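Metal-dependent hydrolase (Lactobacillus plantarum, PDB 2F6K) probably catalyses the metal-dependent decarboxylation of aminocarboxymuconate semialdehyde, as a manganese-binding member of the amidohydrolase superfamily. Local coordinates at residues 104-109 / 138-143; 175-180 / 203-208. All coordinates share one frame; numbering follows the deposited sequence.

Contact 1 of 2, residues 104-109 / 138-143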
loop_
_atom_site.group_PDB
_atom_site.type_symbol
_atom_site.label_atom_id
_atom_site.label_comp_id
_atom_site.label_asym_id
_atom_site.label_seq_id
_atom_site.Cartn_x
_atom_site.Cartn_y
_atom_site.Cartn_z
ATOM N N ASP A 104 -8.654 -1.631 26.922
ATOM C CA ASP A 104 -7.769 -2.630 27.517
ATOM C C ASP A 104 -6.411 -2.021 27.866
ATOM O O ASP A 104 -5.827 -2.334 28.904
ATOM C CB ASP A 104 -7.600 -3.800 26.549
ATOM C CG ASP A 104 -8.916 -4.519 26.272
ATOM O OD1 ASP A 104 -9.326 -5.353 27.104
ATOM O OD2 ASP A 104 -9.551 -4.232 25.232
ATOM N N ALA A 105 -5.919 -1.146 26.997
ATOM C CA ALA A 105 -4.645 -0.486 27.223
ATOM C C ALA A 105 -4.762 0.432 28.437
ATOM O O ALA A 105 -3.839 0.517 29.244
ATOM C CB ALA A 105 -4.242 0.316 25.992
ATOM N N VAL A 106 -5.894 1.122 28.557
ATOM C CA VAL A 106 -6.141 2.023 29.681
ATOM C C VAL A 106 -5.980 1.220 30.965
ATOM O O VAL A 106 -5.413 1.691 31.956
ATOM C CB VAL A 106 -7.583 2.608 29.621
ATOM C CG1 VAL A 106 -7.998 3.156 30.978
ATOM C CG2 VAL A 106 -7.651 3.711 28.581
ATOM N N LYS A 107 -6.482 -0.006 30.927
ATOM C CA LYS A 107 -6.416 -0.912 32.059
ATOM C C LYS A 107 -4.968 -1.315 32.363
ATOM O O LYS A 107 -4.565 -1.372 33.526
ATOM C CB LYS A 107 -7.279 -2.147 31.759
ATOM C CG LYS A 107 -7.348 -3.188 32.866
ATOM C CD LYS A 107 -6.673 -4.481 32.410
ATOM C CE LYS A 107 -7.284 -5.712 33.073
ATOM N NZ LYS A 107 -7.115 -6.931 32.222
ATOM N N THR A 108 -4.187 -1.584 31.318
ATOM C CA THR A 108 -2.795 -1.984 31.500
ATOM C C THR A 108 -1.947 -0.856 32.075
ATOM O O THR A 108 -1.032 -1.103 32.872
ATOM C CB THR A 108 -2.161 -2.459 30.178
ATOM O OG1 THR A 108 -2.866 -3.612 29.702
ATOM C CG2 THR A 108 -0.698 -2.835 30.395
ATOM N N VAL A 109 -2.247 0.376 31.665
ATOM C CA VAL A 109 -1.524 1.541 32.163
ATOM C C VAL A 109 -1.725 1.698 33.677
ATOM O O VAL A 109 -0.755 1.795 34.427
ATOM C CB VAL A 109 -1.988 2.840 31.461
ATOM C CG1 VAL A 109 -1.301 4.050 32.085
ATOM C CG2 VAL A 109 -1.670 2.766 29.973
ATOM N N GLU A 138 -6.928 8.215 22.819
ATOM C CA GLU A 138 -7.008 9.336 23.748
ATOM C C GLU A 138 -7.097 8.915 25.209
ATOM O O GLU A 138 -6.345 9.408 26.047
ATOM C CB GLU A 138 -8.199 10.236 23.432
ATOM C CG GLU A 138 -8.073 11.008 22.137
ATOM C CD GLU A 138 -9.085 12.139 22.041
ATOM O OE1 GLU A 138 -10.239 11.952 22.507
ATOM O OE2 GLU A 138 -8.720 13.207 21.493
ATOM N N ARG A 139 -8.015 8.011 25.524
ATOM C CA ARG A 139 -8.166 7.581 26.909
ATOM C C ARG A 139 -6.861 7.033 27.474
ATOM O O ARG A 139 -6.608 7.135 28.678
ATOM C CB ARG A 139 -9.293 6.549 27.022
ATOM C CG ARG A 139 -10.653 7.137 26.643
ATOM C CD ARG A 139 -11.789 6.153 26.832
ATOM N NE ARG A 139 -13.071 6.724 26.421
ATOM C CZ ARG A 139 -13.476 6.851 25.157
ATOM N NH1 ARG A 139 -12.707 6.445 24.156
ATOM N NH2 ARG A 139 -14.659 7.391 24.892
ATOM N N VAL A 140 -6.025 6.471 26.603
ATOM C CA VAL A 140 -4.742 5.931 27.041
ATOM C C VAL A 140 -3.818 7.085 27.403
ATOM O O VAL A 140 -3.094 7.020 28.394
ATOM C CB VAL A 140 -4.059 5.073 25.943
ATOM C CG1 VAL A 140 -2.699 4.583 26.434
ATOM C CG2 VAL A 140 -4.932 3.882 25.592
ATOM N N TYR A 141 -3.844 8.142 26.598
ATOM C CA TYR A 141 -3.007 9.311 26.863
ATOM C C TYR A 141 -3.409 9.963 28.188
ATOM O O TYR A 141 -2.553 10.317 29.002
ATOM C CB TYR A 141 -3.128 10.343 25.731
ATOM C CG TYR A 141 -2.946 9.772 24.347
ATOM C CD1 TYR A 141 -2.058 8.717 24.116
ATOM C CD2 TYR A 141 -3.645 10.294 23.264
ATOM C CE1 TYR A 141 -1.873 8.193 22.843
ATOM C CE2 TYR A 141 -3.462 9.780 21.983
ATOM C CZ TYR A 141 -2.577 8.728 21.782
ATOM O OH TYR A 141 -2.400 8.200 20.525
ATOM N N GLN A 142 -4.713 10.110 28.403
ATOM C CA GLN A 142 -5.216 10.721 29.628
ATOM C C GLN A 142 -4.718 9.983 30.865
ATOM O O GLN A 142 -4.271 10.606 31.822
ATOM C CB GLN A 142 -6.741 10.751 29.605
ATOM C CG GLN A 142 -7.292 11.453 28.386
ATOM C CD GLN A 142 -8.801 11.370 28.299
ATOM O OE1 GLN A 142 -9.403 10.358 28.661
ATOM N NE2 GLN A 142 -9.422 12.430 27.801
ATOM N N GLU A 143 -4.788 8.659 30.844
ATOM C CA GLU A 143 -4.320 7.869 31.978
ATOM C C GLU A 143 -2.821 8.041 32.192
ATOM O O GLU A 143 -2.338 7.976 33.322
ATOM C CB GLU A 143 -4.627 6.388 31.763
ATOM C CG GLU A 143 -6.101 6.010 31.896
ATOM C CD GLU A 143 -6.684 6.354 33.264
ATOM O OE1 GLU A 143 -5.920 6.401 34.255
ATOM O OE2 GLU A 143 -7.912 6.562 33.351
#

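Contact 2 of 2, residues 175-180 / 203-208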
loop_
_atom_site.group_PDB
_atom_site.type_symbol
_atom_site.label_atom_id
_atom_site.label_comp_id
_atom_site.label_asym_id
_atom_site.label_seq_id
_atom_site.Cartn_x
_atom_site.Cartn_y
_atom_site.Cartn_z
ATOM N N GLY A 175 13.707 2.047 7.544
ATOM C CA GLY A 175 12.307 2.003 7.926
ATOM C C GLY A 175 12.019 2.534 9.319
ATOM O O GLY A 175 11.113 3.354 9.511
ATOM N N PHE A 176 12.779 2.070 10.303
ATOM C CA PHE A 176 12.570 2.530 11.668
ATOM C C PHE A 176 12.615 4.056 11.745
ATOM O O PHE A 176 11.743 4.681 12.347
ATOM C CB PHE A 176 13.625 1.932 12.596
ATOM C CG PHE A 176 13.301 0.544 13.080
ATOM C CD1 PHE A 176 12.144 -0.108 12.664
ATOM C CD2 PHE A 176 14.157 -0.108 13.969
ATOM C CE1 PHE A 176 11.841 -1.391 13.129
ATOM C CE2 PHE A 176 13.865 -1.393 14.440
ATOM C CZ PHE A 176 12.708 -2.035 14.023
ATOM N N PHE A 177 13.627 4.658 11.129
ATOM C CA PHE A 177 13.746 6.104 11.160
ATOM C C PHE A 177 12.580 6.807 10.505
ATOM O O PHE A 177 12.078 7.805 11.026
ATOM C CB PHE A 177 15.051 6.558 10.521
ATOM C CG PHE A 177 16.226 6.497 11.452
ATOM C CD1 PHE A 177 17.260 7.418 11.346
ATOM C CD2 PHE A 177 16.286 5.536 12.455
ATOM C CE1 PHE A 177 18.333 7.390 12.225
ATOM C CE2 PHE A 177 17.359 5.500 13.340
ATOM C CZ PHE A 177 18.384 6.433 13.223
HETATM N N MSE A 178 12.142 6.297 9.364
HETATM C CA MSE A 178 11.021 6.918 8.688
HETATM C C MSE A 178 9.795 6.851 9.591
HETATM O O MSE A 178 9.032 7.819 9.689
HETATM C CB MSE A 178 10.751 6.222 7.355
HETATM C CG MSE A 178 11.915 6.328 6.368
HETATM SE SE MSE A 178 11.485 5.735 4.554
HETATM C CE MSE A 178 11.161 3.855 4.912
ATOM N N ASP A 179 9.623 5.730 10.288
ATOM C CA ASP A 179 8.459 5.589 11.150
ATOM C C ASP A 179 8.477 6.490 12.373
ATOM O O ASP A 179 7.452 7.080 12.723
ATOM C CB ASP A 179 8.272 4.140 11.583
ATOM C CG ASP A 179 6.812 3.732 11.578
ATOM O OD1 ASP A 179 6.187 3.762 10.497
ATOM O OD2 ASP A 179 6.280 3.398 12.652
ATOM N N THR A 180 9.630 6.603 13.021
ATOM C CA THR A 180 9.739 7.457 14.190
ATOM C C THR A 180 9.450 8.885 13.765
ATOM O O THR A 180 8.741 9.620 14.456
ATOM C CB THR A 180 11.145 7.389 14.813
ATOM O OG1 THR A 180 11.328 6.105 15.425
ATOM C CG2 THR A 180 11.319 8.479 15.872
ATOM N N ILE A 203 12.033 9.915 22.589
ATOM C CA ILE A 203 12.076 9.561 21.170
ATOM C C ILE A 203 13.441 8.888 20.941
ATOM O O ILE A 203 14.491 9.491 21.153
ATOM C CB ILE A 203 11.899 10.814 20.295
ATOM C CG1 ILE A 203 10.497 11.394 20.531
ATOM C CG2 ILE A 203 12.076 10.464 18.830
ATOM C CD1 ILE A 203 10.224 12.681 19.803
ATOM N N PRO A 204 13.433 7.620 20.509
ATOM C CA PRO A 204 14.642 6.828 20.261
ATOM C C PRO A 204 15.550 7.228 19.106
ATOM O O PRO A 204 15.157 7.994 18.217
ATOM C CB PRO A 204 14.082 5.425 20.063
ATOM C CG PRO A 204 12.825 5.706 19.303
ATOM C CD PRO A 204 12.234 6.884 20.060
ATOM N N HIS A 205 16.770 6.693 19.150
ATOM C CA HIS A 205 17.783 6.899 18.117
ATOM C C HIS A 205 18.074 8.356 17.766
ATOM O O HIS A 205 18.107 8.734 16.590
ATOM C CB HIS A 205 17.380 6.128 16.856
ATOM C CG HIS A 205 17.069 4.684 17.108
ATOM N ND1 HIS A 205 15.844 4.123 16.816
ATOM C CD2 HIS A 205 17.819 3.690 17.639
ATOM C CE1 HIS A 205 15.851 2.846 17.158
ATOM N NE2 HIS A 205 17.038 2.558 17.660
ATOM N N ALA A 206 18.281 9.173 18.792
ATOM C CA ALA A 206 18.598 10.583 18.591
ATOM C C ALA A 206 17.608 11.351 17.713
ATOM O O ALA A 206 17.995 12.271 16.987
ATOM C CB ALA A 206 20.002 10.706 18.024
ATOM N N GLY A 207 16.336 10.972 17.773
ATOM C CA GLY A 207 15.318 11.676 17.005
ATOM C C GLY A 207 15.174 11.311 15.545
ATOM O O GLY A 207 14.505 12.026 14.791
ATOM N N ALA A 208 15.790 10.200 15.149
ATOM C CA ALA A 208 15.736 9.735 13.769
ATOM C C ALA A 208 16.049 10.887 12.814
ATOM O O ALA A 208 17.159 11.414 12.836
ATOM C CB ALA A 208 14.365 9.139 13.471
HETATM O O HOH W 1 14.032 5.984 16.079
#

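Contact 1 of 2, residues 104-109 / 138-143
V106 and V140 mark the closest backbone approach of two helix segments, 104-109 and 138-143, which run almost parallel, 13° between their directions and 8.6 Å between their axes. A105 and the valines, all short, fill the centre. V106 is the central piece, and its two methyls work in different places. CG2 lies against the first turn of the partner helix, 3.6 Å from R139 CB and also close to the R139 carbonyl. CG1, anti to the backbone N (chi1 161°), reaches E143 CG at 3.5 Å. There the two side chains cross at about a right angle. E143 bends at chi2 (-59°), and its CH2 groups make the closest contacts. V140 CG2 lies 3.7 Å from A105 CB and 4.0 Å from V106 CG2, and V140 CG1 is 4.1 Å from V109 CG2. V109 CG1 meets E143 CB at the same distance, 4.1 Å. The long polar ends find partners beyond the two segments. R139 NH1 forms a salt bridge with E102, at the start of the other helix. E143 OE1 forms a salt bridge with R147 and a weak hydrogen bond with Q110. No hydrogen bond joins the segments themselves. These neighbouring outer helices of the TIM barrel are therefore held by methyl and methylene packing, with the R139–E102 salt bridge and the weak E143–Q110 bond as polar links between them.

Contact 2 of 2, residues 175-180 / 203-208
The F177 ring lies against A208 and H205, joining helix segment 175-180 to the loop 203-208. This side is tight and apolar. A208 CA sits over one face of the ring, 3.9 Å from its centroid and 20° off the normal, a CH-pi contact. A208 CB turns back to the helix and lies 3.6 Å from the F177 carbonyl O. The phenyl CE2 comes within 3.6 Å of H205 CB. The imidazole plane is tilted 29° from the phenyl, and with 5.8 Å between centroids the rings share little face. R216 of a third subunit touches the same phenylalanine. T180 extends the apolar patch: its CG2, anti to the backbone N, meets I203 CG2 at 3.6 Å. The same torsion (chi1 -70°) sets OG1 beside the backbone N and toward the polar side.

That side is filled by a bridging water rather than by direct contact. The water stands between helix and loop, 2.8 Å from T180 OG1 and 2.7 Å from H205 ND1. It lies in the plane of the imidazole, at its edge, and donates a weak bond to P204 O. The water makes the polar link across the contact, since no direct hydrogen bond crosses it. The loop itself turns through left-handed backbone conformations from H205 to G207. H205 comes about 5 Å from the bound manganese, and its NE2 bonds weakly to the metal ligand D266.

The loop leaves the C-terminal end of barrel strand 200-203, the active-site end, and leads to helix 210-225. Strand 237-239 flanks it: I203 pairs with Y237, and D239 accepts the H205 N-H. Q248 of helix 248-252 packs on F177 of helix 171-189.

Contact 1 lies toward the outside of the chain, and contact 2 lies deep inside, near the metal. Their centres are 24 Å apart and their nearest atoms about 13 Å, so they do not touch. Along the chain they follow in series and share no helix or strand. Contact 1 joins two outer helices of the barrel; contact 2 joins a helix to a loop at the end of a strand. Both rely on apolar packing without a direct hydrogen bond. Just beyond the segments of contact 1, R139 and E102 add a charged link between its helices. Contact 2 instead has aromatic packing and a water-mediated polar link, beside the manganese site.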